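Local coordinates for protein mandelate racemase/muconate lactonizing enzyme/Enolase superfamily (PDB 2HZG) that belongs to the enolase superfamily, joining an alpha-plus-beta N-terminal domain to a TIM-barrel domain, and binds sodium, at residues 43-47 with 98-102; 11-15 with 26-30. One frame throughout, in Å; residues are numbered along the deposited sequence.

Overall arrangement
Both contacts build on the three-stranded antiparallel sheet in the N-terminal part of the chain. Interaction 2 (11-15 with 26-30) comes first along the sequence and joins the first two strands of that sheet. Interaction 1 (43-47 with 98-102) follows, packing the 43-47 segment, which leads out of strand 38-44, against helix 99-118. The two lie about 12 Å apart, centre to centre, and neighbouring strands connect them: Cys44 N probably bonds to Leu29 O at 2.9 Å, while Met102 packs its sulfur on Leu29. Sheet and helix thus pack against each other through Leu29, Cys44 and Met102, and both contacts reach the second subunit.

Interaction 1 (43-47 with 98-102); sequences ECEAA and QAPHM
Cys44 and Ala46 press on the N-terminal part of helix 99-118. The sulfur of Cys44 sits over the helix backbone, with Cys44 SG 3.2 Å from His101 O, and also meets the methyl of Met102, CE lying 3.8 Å from Cys44 SG. Ala46 turns its methyl toward the imidazole, bringing Ala46 CB to 3.4 Å from His101 ND1, while the carbonyl oxygen of Glu45 lies above one face of the same ring, displaced toward its rim.

A water provides a polar link, in the plane of the imidazole at its edge. It accepts hydrogen bonds from Ala47 N at 3.0 Å and from Gln98 NE2 at 3.1 Å. A third bond, 2.7 Å long, runs between the water oxygen and His101 ND1. Gln98 reaches the water by bending its chain at the second torsion (chi2 72°). Its amide is gripped at both ends: NE2 also bonds to Ser51, and OE1 accepts from the backbone N of Gln98 in the second subunit, which should hold the group firmly in its rotation.

Ala47 is the N-cap residue of helix 48-56, so the water links that cap to Gln98 and His101. This strand-to-helix packing belongs to the N-terminal alpha-plus-beta domain of the enolase superfamily, here adjoining the subunit interface.

Interaction 2 (11-15 with 26-30); sequences FYLSM and QDALL
Tyr12 and Asp27 are brought to the same water by contrasting first torsions. The ring of Tyr12 extends with CG anti to the backbone N (chi1 -173°), whereas the carboxylate of Asp27 stands between its backbone N and carbonyl carbon (chi1 81°). The ring and carboxylate planes are 77° apart, and Tyr12 CE1 comes within 3.8 Å of Asp27 OD2. The water lies in the ring plane at its edge, accepting from Tyr12 OH at 2.5 Å and donating to Asp27 OD2 at 2.5 Å, both short distances. OD2 also bonds to Ser60 OG of the second subunit, so the water-linked pair lies at the subunit interface.

Beneath these side chains runs a regular backbone ladder. Phe11 and Leu30 form a hydrogen-bonded pair, as do Leu13 and Ala28, each with a bond in both directions; that from Phe11 N to Leu30 O measures 2.9 Å and is nearly straight. One rung further, Met15 N donates to Gln26 O at 2.9 Å. Tyr12 with Leu29 and Ser14 with Asp27 are the non-hydrogen-bonded pairs between them.

The pairs alternate between two faces. Leu13 and Leu30 meet diagonally, CD1 of Leu13 being 3.8 Å from CD1 of Leu30, and Phe11 and Ala28 share their face; Leu371 of helix 368-374 packs against Phe11 and Leu30. On the other face Tyr12, Asp27 and Leu29 contact helix 48-56, and Leu29 CD1 folds back to 3.5 Å from Phe11 O.

Two strands of an antiparallel meander, with helices packed on both faces, make up this part of the N-terminal domain common to the enolase superfamily.

Interaction 1 (43-47 with 98-102)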
# COMPACT_ATOMS: atom_id res chain seq x y z
N GLU A 43 -7.71 -17.09 -2.81
CA GLU A 43 -8.12 -16.06 -3.75
C GLU A 43 -7.58 -14.70 -3.26
O GLU A 43 -7.73 -14.34 -2.08
CB GLU A 43 -9.64 -16.03 -3.86
CG GLU A 43 -10.22 -15.00 -4.85
CD GLU A 43 -11.74 -15.12 -4.98
OE1 GLU A 43 -12.28 -16.24 -4.75
OE2 GLU A 43 -12.40 -14.10 -5.30
N CYS A 44 -6.92 -13.96 -4.16
CA CYS A 44 -6.47 -12.60 -3.87
C CYS A 44 -7.57 -11.63 -4.28
O CYS A 44 -8.06 -11.70 -5.41
CB CYS A 44 -5.21 -12.26 -4.67
SG CYS A 44 -3.84 -13.40 -4.44
N GLU A 45 -7.97 -10.74 -3.38
CA GLU A 45 -8.93 -9.71 -3.76
C GLU A 45 -8.12 -8.48 -4.19
O GLU A 45 -7.89 -7.55 -3.41
CB GLU A 45 -9.93 -9.40 -2.63
CG GLU A 45 -10.97 -8.32 -2.98
CD GLU A 45 -11.69 -8.52 -4.34
OE1 GLU A 45 -11.81 -9.67 -4.82
OE2 GLU A 45 -12.16 -7.51 -4.92
N ALA A 46 -7.67 -8.50 -5.43
CA ALA A 46 -6.59 -7.64 -5.84
C ALA A 46 -6.59 -7.60 -7.34
O ALA A 46 -7.20 -8.48 -7.98
CB ALA A 46 -5.26 -8.22 -5.36
N ALA A 47 -5.84 -6.66 -7.90
CA ALA A 47 -5.61 -6.59 -9.34
C ALA A 47 -4.75 -7.78 -9.72
O ALA A 47 -3.63 -7.93 -9.23
CB ALA A 47 -4.92 -5.25 -9.70
N GLN A 98 2.80 -4.07 -3.81
CA GLN A 98 1.73 -5.03 -4.14
C GLN A 98 1.77 -6.32 -3.29
O GLN A 98 0.77 -7.04 -3.23
CB GLN A 98 1.81 -5.42 -5.63
CG GLN A 98 0.60 -6.22 -6.17
CD GLN A 98 -0.67 -5.39 -6.33
OE1 GLN A 98 -0.62 -4.17 -6.34
NE2 GLN A 98 -1.81 -6.05 -6.46
N ALA A 99 2.91 -6.59 -2.64
CA ALA A 99 3.11 -7.92 -2.01
C ALA A 99 1.95 -8.47 -1.13
O ALA A 99 1.58 -9.63 -1.29
CB ALA A 99 4.44 -7.99 -1.26
N PRO A 100 1.38 -7.67 -0.20
CA PRO A 100 0.35 -8.20 0.70
C PRO A 100 -0.86 -8.78 -0.05
O PRO A 100 -1.48 -9.72 0.44
CB PRO A 100 -0.10 -6.97 1.49
CG PRO A 100 0.98 -6.01 1.37
CD PRO A 100 1.68 -6.25 0.09
N HIS A 101 -1.20 -8.21 -1.21
CA HIS A 101 -2.36 -8.66 -1.98
C HIS A 101 -2.08 -10.02 -2.62
O HIS A 101 -2.95 -10.90 -2.60
CB HIS A 101 -2.71 -7.61 -3.04
CG HIS A 101 -3.59 -6.51 -2.51
ND1 HIS A 101 -4.26 -5.63 -3.33
CD2 HIS A 101 -3.93 -6.18 -1.24
CE1 HIS A 101 -4.96 -4.79 -2.59
NE2 HIS A 101 -4.79 -5.11 -1.32
N MET A 102 -0.87 -10.18 -3.15
CA MET A 102 -0.41 -11.47 -3.66
C MET A 102 -0.31 -12.49 -2.51
O MET A 102 -0.80 -13.62 -2.63
CB MET A 102 0.95 -11.32 -4.38
CG MET A 102 1.42 -12.61 -5.11
SD MET A 102 0.28 -13.20 -6.39
CE MET A 102 -0.47 -14.62 -5.63
O HOH W 1 -4.53 -4.77 -5.91

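Interaction 2 (11-15 with 26-30)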
# COMPACT_ATOMS: atom_id res chain seq x y z
N PHE A 11 -4.05 -18.30 -11.31
CA PHE A 11 -5.08 -18.30 -12.34
C PHE A 11 -5.78 -16.95 -12.39
O PHE A 11 -6.52 -16.59 -11.47
CB PHE A 11 -6.10 -19.40 -12.03
CG PHE A 11 -5.52 -20.79 -12.09
CD1 PHE A 11 -5.64 -21.54 -13.26
CD2 PHE A 11 -4.85 -21.33 -10.99
CE1 PHE A 11 -5.11 -22.83 -13.33
CE2 PHE A 11 -4.31 -22.62 -11.05
CZ PHE A 11 -4.44 -23.37 -12.23
N TYR A 12 -5.53 -16.20 -13.46
CA TYR A 12 -6.19 -14.91 -13.68
C TYR A 12 -7.54 -15.23 -14.31
O TYR A 12 -7.59 -15.71 -15.44
CB TYR A 12 -5.33 -14.04 -14.62
CG TYR A 12 -5.76 -12.59 -14.87
CD1 TYR A 12 -7.03 -12.11 -14.49
CD2 TYR A 12 -4.90 -11.71 -15.53
CE1 TYR A 12 -7.41 -10.77 -14.75
CE2 TYR A 12 -5.25 -10.38 -15.79
CZ TYR A 12 -6.50 -9.91 -15.41
OH TYR A 12 -6.83 -8.59 -15.68
N LEU A 13 -8.63 -15.02 -13.57
CA LEU A 13 -9.95 -15.27 -14.13
C LEU A 13 -10.66 -13.96 -14.39
O LEU A 13 -10.50 -13.02 -13.62
CB LEU A 13 -10.79 -16.14 -13.17
CG LEU A 13 -10.21 -17.50 -12.78
CD1 LEU A 13 -11.27 -18.28 -12.01
CD2 LEU A 13 -9.73 -18.27 -14.02
N SER A 14 -11.48 -13.92 -15.44
CA SER A 14 -12.27 -12.72 -15.71
C SER A 14 -13.59 -13.04 -16.40
O SER A 14 -13.64 -13.92 -17.25
CB SER A 14 -11.47 -11.72 -16.59
OG SER A 14 -12.15 -10.49 -16.73
N MET A 15 -14.63 -12.32 -16.02
CA MET A 15 -15.85 -12.18 -16.84
C MET A 15 -15.44 -11.69 -18.24
O MET A 15 -14.41 -11.01 -18.37
CB MET A 15 -16.79 -11.15 -16.20
CG MET A 15 -17.51 -11.64 -14.92
SD MET A 15 -18.62 -13.05 -15.19
CE MET A 15 -20.02 -12.20 -15.91
N GLN A 26 -16.06 -9.28 -10.66
CA GLN A 26 -15.93 -9.33 -12.13
C GLN A 26 -14.68 -10.05 -12.60
O GLN A 26 -14.62 -10.49 -13.74
CB GLN A 26 -15.94 -7.92 -12.72
CG GLN A 26 -17.19 -7.12 -12.35
CD GLN A 26 -17.23 -5.80 -13.12
OE1 GLN A 26 -17.58 -5.78 -14.29
NE2 GLN A 26 -16.88 -4.70 -12.45
N ASP A 27 -13.67 -10.14 -11.74
CA ASP A 27 -12.47 -10.88 -12.05
C ASP A 27 -11.91 -11.47 -10.77
O ASP A 27 -12.48 -11.24 -9.69
CB ASP A 27 -11.45 -10.05 -12.90
CG ASP A 27 -10.59 -9.10 -12.08
OD1 ASP A 27 -10.81 -8.93 -10.88
OD2 ASP A 27 -9.65 -8.52 -12.67
N ALA A 28 -10.87 -12.29 -10.89
CA ALA A 28 -10.30 -12.97 -9.72
C ALA A 28 -8.88 -13.40 -9.99
O ALA A 28 -8.49 -13.63 -11.14
CB ALA A 28 -11.15 -14.22 -9.32
N LEU A 29 -8.09 -13.48 -8.93
CA LEU A 29 -6.82 -14.18 -9.01
C LEU A 29 -6.87 -15.34 -8.02
O LEU A 29 -6.88 -15.13 -6.82
CB LEU A 29 -5.61 -13.26 -8.74
CG LEU A 29 -4.25 -13.98 -8.83
CD1 LEU A 29 -3.94 -14.49 -10.24
CD2 LEU A 29 -3.13 -13.07 -8.37
N LEU A 30 -6.94 -16.56 -8.56
CA LEU A 30 -6.97 -17.76 -7.72
C LEU A 30 -5.57 -18.35 -7.59
O LEU A 30 -4.75 -18.22 -8.49
CB LEU A 30 -7.95 -18.80 -8.29
CG LEU A 30 -9.45 -18.47 -8.38
CD1 LEU A 30 -10.22 -19.74 -8.70
CD2 LEU A 30 -9.98 -17.87 -7.07
O HOH W 2 -9.19 -7.91 -15.09